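Local structure of diadenosine tetraphosphatase, putative (Trypanosoma brucei, 2QJC) at residues A[29-32]-A[33-37]; A[153-156]-A[157-161]; A[187-190]-A[191-194]; A[203-206]-A[207-210]. The protein probably hydrolyses phosphate esters or anhydrides, perhaps diadenosine tetraphosphate, as a manganese-binding phosphatase of the calcineurin-like metallophosphoesterase family. All blocks are in the same frame, centred on the assembly; numbering follows the deposited sequence.

Overall arrangement
Interactions 2, 3 and 4 form a connected group, while interaction 1 stands apart, its centre about 18 Å from that of interaction 4 and 26 and 30 Å from those of 2 and 3. All four belong to one calcineurin-like phosphoesterase fold around a two-manganese site. Interaction 4 contributes the metal ligand His-204, whose NE2 lies 3.1 Å from O of Thr-160 in interaction 2, a probable hydrogen bond. Interaction 3 packs on both neighbours: CB of Pro-189 is 3.5 Å from CZ of Arg-208, and Trp-190 meets Met-161. Interaction 1 lies across the centre of the chain from 2 and 3, with the Cys-30 side chain about 10 Å from a manganese ion.

Interaction 1: A[29-32]-A[33-37]; sequences GCRA and QLEDL
Arg-31 and Glu-35 face each other one turn apart at the start of helix 31-41, the helix of a beta-alpha-beta unit with strands 21-24 and 49-52. Their salt bridge uses the inner nitrogen of the arginine: NE is 2.7 Å from OE2 of Glu-35. The carboxylate sits at the edge of the guanidinium and close to its plane, yet the two flat groups are turned 48° apart and the N-H comes down on OE2 from above the carboxylate plane. CB of Arg-31 starts out pointing away from 33-37, and the bends at chi2 and chi3 (64°) bring NE back to Glu-35. NH1 of the same guanidinium reaches Asp-62, so the arginine ties the helix start to the loop before helix 63-73.

Cys-30 is the N-cap residue, and its carbonyl O accepts the Leu-34 N-H at 3.1 Å. Its side chain lies about 5 Å from that of the manganese ligand His-28. The Asp-36 carboxylate pairs with Arg-39 further along the helix. Gln-33 curls back at chi2 (59°), which carries its amide toward the helix start and leaves OE1 3.4 Å from CB of Cys-30.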
loop_
_atom_site.group_PDB
_atom_site.type_symbol
_atom_site.label_atom_id
_atom_site.label_comp_id
_atom_site.label_asym_id
_atom_site.label_seq_id
_atom_site.Cartn_x
_atom_site.Cartn_y
_atom_site.Cartn_z
ATOM N N GLY A 29 -9.441 -1.738 7.221
ATOM C CA GLY A 29 -10.294 -1.442 8.360
ATOM C C GLY A 29 -9.874 -1.924 9.740
ATOM O O GLY A 29 -10.692 -1.893 10.659
ATOM N N CYS A 30 -8.630 -2.374 9.906
ATOM C CA CYS A 30 -8.172 -2.832 11.223
ATOM C C CYS A 30 -7.563 -1.670 12.013
ATOM O O CYS A 30 -6.347 -1.623 12.240
ATOM C CB CYS A 30 -7.147 -3.953 11.076
ATOM S SG CYS A 30 -7.809 -5.484 10.364
ATOM N N ARG A 31 -8.425 -0.746 12.432
ATOM C CA ARG A 31 -8.015 0.447 13.180
ATOM C C ARG A 31 -7.273 0.155 14.480
ATOM O O ARG A 31 -6.236 0.761 14.763
ATOM C CB ARG A 31 -9.233 1.321 13.493
ATOM C CG ARG A 31 -8.869 2.762 13.854
ATOM C CD ARG A 31 -9.814 3.357 14.876
ATOM N NE ARG A 31 -9.735 2.651 16.153
ATOM C CZ ARG A 31 -10.684 1.848 16.626
ATOM N NH1 ARG A 31 -11.795 1.642 15.934
ATOM N NH2 ARG A 31 -10.522 1.244 17.797
ATOM N N ALA A 32 -7.808 -0.760 15.281
ATOM C CA ALA A 32 -7.169 -1.100 16.547
ATOM C C ALA A 32 -5.720 -1.500 16.293
ATOM O O ALA A 32 -4.807 -1.059 16.998
ATOM C CB ALA A 32 -7.919 -2.244 17.232
ATOM N N GLN A 33 -5.525 -2.334 15.272
ATOM C CA GLN A 33 -4.204 -2.816 14.886
ATOM C C GLN A 33 -3.277 -1.684 14.438
ATOM O O GLN A 33 -2.080 -1.705 14.724
ATOM C CB GLN A 33 -4.332 -3.848 13.759
ATOM C CG GLN A 33 -4.815 -5.228 14.196
ATOM C CD GLN A 33 -6.176 -5.207 14.870
ATOM O OE1 GLN A 33 -7.136 -4.619 14.362
ATOM N NE2 GLN A 33 -6.267 -5.865 16.023
ATOM N N LEU A 34 -3.825 -0.703 13.730
ATOM C CA LEU A 34 -3.026 0.429 13.272
ATOM C C LEU A 34 -2.550 1.229 14.493
ATOM O O LEU A 34 -1.393 1.648 14.560
ATOM C CB LEU A 34 -3.850 1.314 12.332
ATOM C CG LEU A 34 -3.224 2.625 11.823
ATOM C CD1 LEU A 34 -1.884 2.353 11.142
ATOM C CD2 LEU A 34 -4.190 3.299 10.846
ATOM N N GLU A 35 -3.445 1.437 15.457
ATOM C CA GLU A 35 -3.090 2.171 16.672
ATOM C C GLU A 35 -1.948 1.464 17.394
ATOM O O GLU A 35 -1.008 2.103 17.866
ATOM C CB GLU A 35 -4.290 2.261 17.610
ATOM C CG GLU A 35 -5.471 2.994 17.025
ATOM C CD GLU A 35 -6.728 2.821 17.851
ATOM O OE1 GLU A 35 -6.757 1.921 18.723
ATOM O OE2 GLU A 35 -7.690 3.580 17.608
ATOM N N ASP A 36 -2.033 0.139 17.478
ATOM C CA ASP A 36 -0.995 -0.635 18.147
ATOM C C ASP A 36 0.328 -0.487 17.406
ATOM O O ASP A 36 1.387 -0.384 18.025
ATOM C CB ASP A 36 -1.367 -2.115 18.210
ATOM C CG ASP A 36 -2.784 -2.343 18.697
ATOM O OD1 ASP A 36 -3.218 -1.645 19.640
ATOM O OD2 ASP A 36 -3.462 -3.232 18.139
ATOM N N LEU A 37 0.268 -0.477 16.079
ATOM C CA LEU A 37 1.480 -0.344 15.282
ATOM C C LEU A 37 2.123 1.028 15.496
ATOM O O LEU A 37 3.346 1.139 15.580
ATOM C CB LEU A 37 1.176 -0.552 13.792
ATOM C CG LEU A 37 2.392 -0.455 12.859
ATOM C CD1 LEU A 37 3.468 -1.433 13.299
ATOM C CD2 LEU A 37 1.975 -0.741 11.428
#

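Interaction 2: A[153-156]-A[157-161]; sequences QYED and EVTTM
One ordered water is gripped by three groups where the loop enters helix 155-160, a short helix next to the two-manganese site of this metallophosphoesterase. It donates to OE1 of Glu-157 at 2.6 Å and to OE1 of Gln-153, and accepts the backbone N-H of Tyr-154 at 2.7 Å. The water thus links the residues before the helix to its first turn. Both side-chain oxygens have further partners, His-145 N for Gln-153 and the Arg-148 guanidinium for Glu-157, so the carboxylate is probably held as an anion.

Glu-157 runs alongside Tyr-154, pointing the same way, its carboxylate almost perpendicular to the ring (88°) and OE2 near the ring's edge. Tyr-154 is the N-cap residue, and its carbonyl O takes a nearly straight bond from Val-158 N at 2.9 Å. Next to it, CG1 of Val-158 packs 3.8 Å from CB of Gln-153.

Further along, two threonine hydroxyls turn back onto the helix. With OG1 between the backbone N and the carbonyl carbon (chi1 57°), Thr-159 donates to O of Glu-155, which also receives a weak bond from Thr-159 N. Thr-160 lies by Asn-81 and His-204, both manganese ligands; its own hydroxyl is turned to the helix, OG1 donating to O of Asp-156 at 2.6 Å, from a position tilted 31° out of the carbonyl plane.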
loop_
_atom_site.group_PDB
_atom_site.type_symbol
_atom_site.label_atom_id
_atom_site.label_comp_id
_atom_site.label_asym_id
_atom_site.label_seq_id
_atom_site.Cartn_x
_atom_site.Cartn_y
_atom_site.Cartn_z
ATOM N N GLN A 153 3.486 4.366 -15.936
ATOM C CA GLN A 153 2.989 3.093 -15.434
ATOM C C GLN A 153 1.476 3.077 -15.648
ATOM O O GLN A 153 0.879 4.113 -15.945
ATOM C CB GLN A 153 3.316 2.954 -13.947
ATOM C CG GLN A 153 4.820 2.920 -13.612
ATOM C CD GLN A 153 5.445 1.539 -13.769
ATOM O OE1 GLN A 153 4.865 0.528 -13.360
ATOM N NE2 GLN A 153 6.646 1.494 -14.340
ATOM N N TYR A 154 0.866 1.902 -15.501
ATOM C CA TYR A 154 -0.577 1.745 -15.682
ATOM C C TYR A 154 -1.275 1.361 -14.379
ATOM O O TYR A 154 -0.790 0.515 -13.632
ATOM C CB TYR A 154 -0.850 0.685 -16.756
ATOM C CG TYR A 154 -0.469 1.127 -18.159
ATOM C CD1 TYR A 154 0.322 0.319 -18.979
ATOM C CD2 TYR A 154 -0.909 2.349 -18.665
ATOM C CE1 TYR A 154 0.666 0.722 -20.272
ATOM C CE2 TYR A 154 -0.575 2.761 -19.948
ATOM C CZ TYR A 154 0.211 1.948 -20.747
ATOM O OH TYR A 154 0.544 2.369 -22.014
ATOM N N GLU A 155 -2.421 1.989 -14.134
ATOM C CA GLU A 155 -3.219 1.783 -12.933
ATOM C C GLU A 155 -3.592 0.340 -12.598
ATOM O O GLU A 155 -3.439 -0.095 -11.449
ATOM C CB GLU A 155 -4.486 2.640 -13.019
ATOM C CG GLU A 155 -5.558 2.284 -12.006
ATOM C CD GLU A 155 -6.632 3.345 -11.911
ATOM O OE1 GLU A 155 -6.906 4.003 -12.942
ATOM O OE2 GLU A 155 -7.207 3.515 -10.810
ATOM N N ASP A 156 -4.090 -0.400 -13.585
ATOM C CA ASP A 156 -4.474 -1.786 -13.356
ATOM C C ASP A 156 -3.279 -2.615 -12.872
ATOM O O ASP A 156 -3.407 -3.424 -11.950
ATOM C CB ASP A 156 -5.074 -2.386 -14.637
ATOM C CG ASP A 156 -4.096 -2.396 -15.810
ATOM O OD1 ASP A 156 -3.473 -1.354 -16.092
ATOM O OD2 ASP A 156 -3.962 -3.453 -16.462
ATOM N N GLU A 157 -2.117 -2.395 -13.478
ATOM C CA GLU A 157 -0.909 -3.122 -13.102
ATOM C C GLU A 157 -0.386 -2.721 -11.721
ATOM O O GLU A 157 -0.134 -3.580 -10.880
ATOM C CB GLU A 157 0.200 -2.905 -14.143
ATOM C CG GLU A 157 -0.243 -3.100 -15.598
ATOM C CD GLU A 157 0.915 -3.017 -16.587
ATOM O OE1 GLU A 157 1.962 -2.430 -16.241
ATOM O OE2 GLU A 157 0.774 -3.533 -17.719
ATOM N N VAL A 158 -0.237 -1.420 -11.476
ATOM C CA VAL A 158 0.281 -0.960 -10.190
ATOM C C VAL A 158 -0.609 -1.257 -8.984
ATOM O O VAL A 158 -0.151 -1.198 -7.842
ATOM C CB VAL A 158 0.600 0.563 -10.218
ATOM C CG1 VAL A 158 1.686 0.851 -11.258
ATOM C CG2 VAL A 158 -0.661 1.354 -10.523
ATOM N N THR A 159 -1.870 -1.594 -9.219
ATOM C CA THR A 159 -2.762 -1.891 -8.097
ATOM C C THR A 159 -3.160 -3.357 -7.959
ATOM O O THR A 159 -3.790 -3.729 -6.960
ATOM C CB THR A 159 -4.066 -1.054 -8.155
ATOM O OG1 THR A 159 -4.739 -1.285 -9.399
ATOM C CG2 THR A 159 -3.759 0.425 -8.005
ATOM N N THR A 160 -2.795 -4.192 -8.934
ATOM C CA THR A 160 -3.176 -5.610 -8.875
ATOM C C THR A 160 -2.122 -6.672 -9.210
ATOM O O THR A 160 -2.371 -7.862 -9.003
ATOM C CB THR A 160 -4.375 -5.916 -9.824
ATOM O OG1 THR A 160 -3.923 -5.881 -11.183
ATOM C CG2 THR A 160 -5.490 -4.897 -9.650
HETATM N N MSE A 161 -0.958 -6.274 -9.713
HETATM C CA MSE A 161 0.041 -7.272 -10.117
HETATM C C MSE A 161 0.652 -8.161 -9.031
HETATM O O MSE A 161 0.991 -7.699 -7.937
HETATM C CB MSE A 161 1.172 -6.598 -10.915
HETATM C CG MSE A 161 2.250 -5.924 -10.064
HETATM SE SE MSE A 161 3.579 -4.974 -11.138
HETATM C CE MSE A 161 4.445 -6.456 -12.004
HETATM O O HOH W 1 2.497 -0.252 -15.013
#

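Interaction 3: A[187-190]-A[191-194]; sequences GKPW and ASMW
Hydrogen bonds from Ser-192 close the turn onto Pro-189. The carbonyl O of Pro-189 accepts twice: OG reaches it at 2.9 Å in the carbonyl plane, while the backbone N of Ser-192 comes at 3.1 Å from above that plane. The hydroxyl can do this because OG stands between its own backbone N and carbonyl carbon (chi1 73°), facing back along the chain. One residue on, N of Met-193 donates to O of Trp-190 at 2.8 Å. A water bridges NZ of Lys-188 and the serine hydroxyl, with weak bonds to both.

Apolar contacts centre on the Trp-190 indole. Its ring folds over the following residue, so that CA of Ala-191 makes a CH-pi contact 3.8 Å from the centroid of the six-membered ring. CB of Ala-191 adds to the same face. At the benzo end of the indole, CZ3 of Trp-190 is 4.0 Å from CB of Trp-194; the two side chains run side by side, and the second indole leads away from 187-190 to give its NE1-H to O of Glu-198. Phe-202 meets Trp-190 edge to face, and Leu-164 and Met-161 also pack against it.

Together these contacts shape consecutive turns that follow edge strand 188-189 of the small antiparallel sheet and lead toward strand 199-202 of the metallophosphoesterase core.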
loop_
_atom_site.group_PDB
_atom_site.type_symbol
_atom_site.label_atom_id
_atom_site.label_comp_id
_atom_site.label_asym_id
_atom_site.label_seq_id
_atom_site.Cartn_x
_atom_site.Cartn_y
_atom_site.Cartn_z
ATOM N N GLY A 187 4.835 -17.619 -14.772
ATOM C CA GLY A 187 5.548 -16.388 -14.503
ATOM C C GLY A 187 6.257 -16.472 -13.167
ATOM O O GLY A 187 6.316 -17.538 -12.547
ATOM N N LYS A 188 6.802 -15.346 -12.721
ATOM C CA LYS A 188 7.501 -15.291 -11.449
ATOM C C LYS A 188 6.969 -14.115 -10.652
ATOM O O LYS A 188 6.385 -13.185 -11.217
ATOM C CB LYS A 188 9.004 -15.112 -11.678
ATOM C CG LYS A 188 9.634 -16.179 -12.558
ATOM C CD LYS A 188 11.120 -15.940 -12.735
ATOM C CE LYS A 188 11.760 -17.048 -13.563
ATOM N NZ LYS A 188 13.233 -16.851 -13.722
ATOM N N PRO A 189 7.133 -14.152 -9.323
ATOM C CA PRO A 189 6.652 -13.047 -8.491
ATOM C C PRO A 189 7.269 -11.763 -9.024
ATOM O O PRO A 189 8.486 -11.697 -9.238
ATOM C CB PRO A 189 7.144 -13.419 -7.093
ATOM C CG PRO A 189 8.279 -14.380 -7.344
ATOM C CD PRO A 189 7.788 -15.187 -8.507
ATOM N N TRP A 190 6.437 -10.751 -9.252
ATOM C CA TRP A 190 6.932 -9.506 -9.817
ATOM C C TRP A 190 8.181 -8.941 -9.126
ATOM O O TRP A 190 9.146 -8.579 -9.798
ATOM C CB TRP A 190 5.814 -8.448 -9.865
ATOM C CG TRP A 190 5.709 -7.618 -8.621
ATOM C CD1 TRP A 190 4.985 -7.907 -7.495
ATOM C CD2 TRP A 190 6.468 -6.441 -8.320
ATOM N NE1 TRP A 190 5.260 -6.990 -6.511
ATOM C CE2 TRP A 190 6.167 -6.080 -6.990
ATOM C CE3 TRP A 190 7.382 -5.663 -9.048
ATOM C CZ2 TRP A 190 6.747 -4.973 -6.364
ATOM C CZ3 TRP A 190 7.963 -4.558 -8.427
ATOM C CH2 TRP A 190 7.641 -4.226 -7.094
ATOM N N ALA A 191 8.181 -8.886 -7.797
ATOM C CA ALA A 191 9.315 -8.322 -7.065
ATOM C C ALA A 191 10.676 -8.923 -7.401
ATOM O O ALA A 191 11.694 -8.223 -7.349
ATOM C CB ALA A 191 9.069 -8.409 -5.563
ATOM N N SER A 192 10.714 -10.208 -7.750
ATOM C CA SER A 192 11.999 -10.831 -8.084
ATOM C C SER A 192 12.608 -10.210 -9.342
ATOM O O SER A 192 13.804 -10.348 -9.591
ATOM C CB SER A 192 11.837 -12.341 -8.306
ATOM O OG SER A 192 11.178 -12.601 -9.534
HETATM N N MSE A 193 11.790 -9.522 -10.129
HETATM C CA MSE A 193 12.259 -8.912 -11.372
HETATM C C MSE A 193 12.641 -7.438 -11.246
HETATM O O MSE A 193 13.111 -6.834 -12.217
HETATM C CB MSE A 193 11.181 -9.035 -12.446
HETATM C CG MSE A 193 10.668 -10.443 -12.664
HETATM SE SE MSE A 193 12.007 -11.592 -13.432
HETATM C CE MSE A 193 11.835 -11.039 -15.274
ATOM N N TRP A 194 12.431 -6.860 -10.065
ATOM C CA TRP A 194 12.735 -5.448 -9.844
ATOM C C TRP A 194 14.226 -5.221 -9.625
ATOM O O TRP A 194 14.868 -5.929 -8.845
ATOM C CB TRP A 194 11.921 -4.911 -8.654
ATOM C CG TRP A 194 12.269 -3.496 -8.285
ATOM C CD1 TRP A 194 13.020 -3.091 -7.225
ATOM C CD2 TRP A 194 11.953 -2.316 -9.028
ATOM N NE1 TRP A 194 13.201 -1.728 -7.260
ATOM C CE2 TRP A 194 12.556 -1.225 -8.358
ATOM C CE3 TRP A 194 11.222 -2.072 -10.199
ATOM C CZ2 TRP A 194 12.452 0.095 -8.821
ATOM C CZ3 TRP A 194 11.118 -0.759 -10.660
ATOM C CH2 TRP A 194 11.732 0.307 -9.970
HETATM O O HOH W 2 13.265 -14.871 -10.858
#

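Interaction 4: A[203-206]-A[207-210]; sequences GHDA and RRGL. With MN (manganese (II) ion), chain C.
The loop following strand 199-202 carries His-204, a ligand of one of the two manganese ions, and immediately beyond it Asp-205 and Arg-208 lock the chain into a turn. ND1 of His-204 is 2.3 Å from the metal, which Asp-55, Asn-81 and His-141 also bind. The NE2-H at the other side of the imidazole goes to O of Thr-160, so the ring is held at two atoms, which would limit its turning about CB-CG.

Across the turn, OD1 of Asp-205 forms a salt bridge with NH1 of Arg-208 at 2.8 Å. The nitrogen lies nearly in line with the CG-OD1 bond, while carboxylate and guanidinium planes stand almost perpendicular, 83° apart. With chi1 at -160° the carboxylate swings to where the extended arginine passes, and CD of Arg-208 comes within 3.1 Å of OD1. OD2 forms a salt bridge with NH1 of Arg-162, so each carboxylate oxygen has an arginine.

The Gly-203/His-204 pair, with the histidine on a metal, matches the Gly-His motif of calcineurin-like phosphoesterases. Asp-205 is also the centre of an inverse gamma turn. Its carbonyl O accepts Arg-208 N from above the carbonyl plane and receives a water at 2.6 Å. The same water donates to O of Gly-209, whose positive phi suits glycine, and Gly-209 N in turn donates to O of Ala-206 at 3.0 Å.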
loop_
_atom_site.group_PDB
_atom_site.type_symbol
_atom_site.label_atom_id
_atom_site.label_comp_id
_atom_site.label_asym_id
_atom_site.label_seq_id
_atom_site.Cartn_x
_atom_site.Cartn_y
_atom_site.Cartn_z
ATOM N N GLY A 203 2.373 -3.663 -0.830
ATOM C CA GLY A 203 1.538 -4.562 -0.041
ATOM C C GLY A 203 0.753 -5.455 -1.001
ATOM O O GLY A 203 1.351 -6.186 -1.789
ATOM N N HIS A 204 -0.578 -5.410 -0.928
ATOM C CA HIS A 204 -1.469 -6.166 -1.822
ATOM C C HIS A 204 -1.494 -7.705 -1.816
ATOM O O HIS A 204 -2.559 -8.304 -1.630
ATOM C CB HIS A 204 -1.245 -5.696 -3.269
ATOM C CG HIS A 204 -2.058 -6.437 -4.292
ATOM N ND1 HIS A 204 -3.436 -6.448 -4.285
ATOM C CD2 HIS A 204 -1.683 -7.166 -5.371
ATOM C CE1 HIS A 204 -3.878 -7.150 -5.315
ATOM N NE2 HIS A 204 -2.834 -7.596 -5.991
ATOM N N ASP A 205 -0.335 -8.327 -2.035
ATOM C CA ASP A 205 -0.202 -9.785 -2.146
ATOM C C ASP A 205 -0.209 -10.571 -0.828
ATOM O O ASP A 205 0.798 -11.182 -0.456
ATOM C CB ASP A 205 1.083 -10.101 -2.934
ATOM C CG ASP A 205 1.097 -11.520 -3.531
ATOM O OD1 ASP A 205 2.080 -11.859 -4.227
ATOM O OD2 ASP A 205 0.141 -12.295 -3.314
ATOM N N ALA A 206 -1.353 -10.575 -0.142
ATOM C CA ALA A 206 -1.494 -11.293 1.130
ATOM C C ALA A 206 -1.148 -12.781 1.009
ATOM O O ALA A 206 -0.659 -13.393 1.957
ATOM C CB ALA A 206 -2.929 -11.135 1.666
ATOM N N ARG A 207 -1.402 -13.370 -0.156
ATOM C CA ARG A 207 -1.098 -14.792 -0.356
ATOM C C ARG A 207 0.357 -15.142 -0.062
ATOM O O ARG A 207 0.657 -16.259 0.348
ATOM C CB ARG A 207 -1.383 -15.210 -1.789
ATOM C CG ARG A 207 -2.804 -15.039 -2.218
ATOM C CD ARG A 207 -2.937 -15.491 -3.632
ATOM N NE ARG A 207 -4.195 -15.041 -4.200
ATOM C CZ ARG A 207 -4.496 -15.139 -5.485
ATOM N NH1 ARG A 207 -3.619 -15.676 -6.323
ATOM N NH2 ARG A 207 -5.662 -14.688 -5.927
ATOM N N ARG A 208 1.261 -14.198 -0.298
ATOM C CA ARG A 208 2.678 -14.442 -0.073
ATOM C C ARG A 208 3.199 -13.933 1.259
ATOM O O ARG A 208 4.336 -14.221 1.638
ATOM C CB ARG A 208 3.496 -13.825 -1.207
ATOM C CG ARG A 208 3.328 -14.527 -2.545
ATOM C CD ARG A 208 4.303 -13.963 -3.578
ATOM N NE ARG A 208 4.408 -14.824 -4.752
ATOM C CZ ARG A 208 3.991 -14.495 -5.972
ATOM N NH1 ARG A 208 3.431 -13.309 -6.199
ATOM N NH2 ARG A 208 4.135 -15.357 -6.972
ATOM N N GLY A 209 2.373 -13.171 1.966
ATOM C CA GLY A 209 2.794 -12.644 3.248
ATOM C C GLY A 209 3.952 -11.675 3.122
ATOM O O GLY A 209 4.207 -11.129 2.046
ATOM N N LEU A 210 4.655 -11.463 4.229
ATOM C CA LEU A 210 5.794 -10.555 4.261
ATOM C C LEU A 210 6.892 -11.053 3.321
ATOM O O LEU A 210 7.332 -12.196 3.432
ATOM C CB LEU A 210 6.336 -10.471 5.690
ATOM C CG LEU A 210 7.355 -9.378 6.018
ATOM C CD1 LEU A 210 6.661 -8.018 5.983
ATOM C CD2 LEU A 210 7.939 -9.629 7.401
HETATM MN MN MN C . -4.924 -5.270 -3.004
HETATM O O HOH W 3 3.140 -10.029 -0.116
#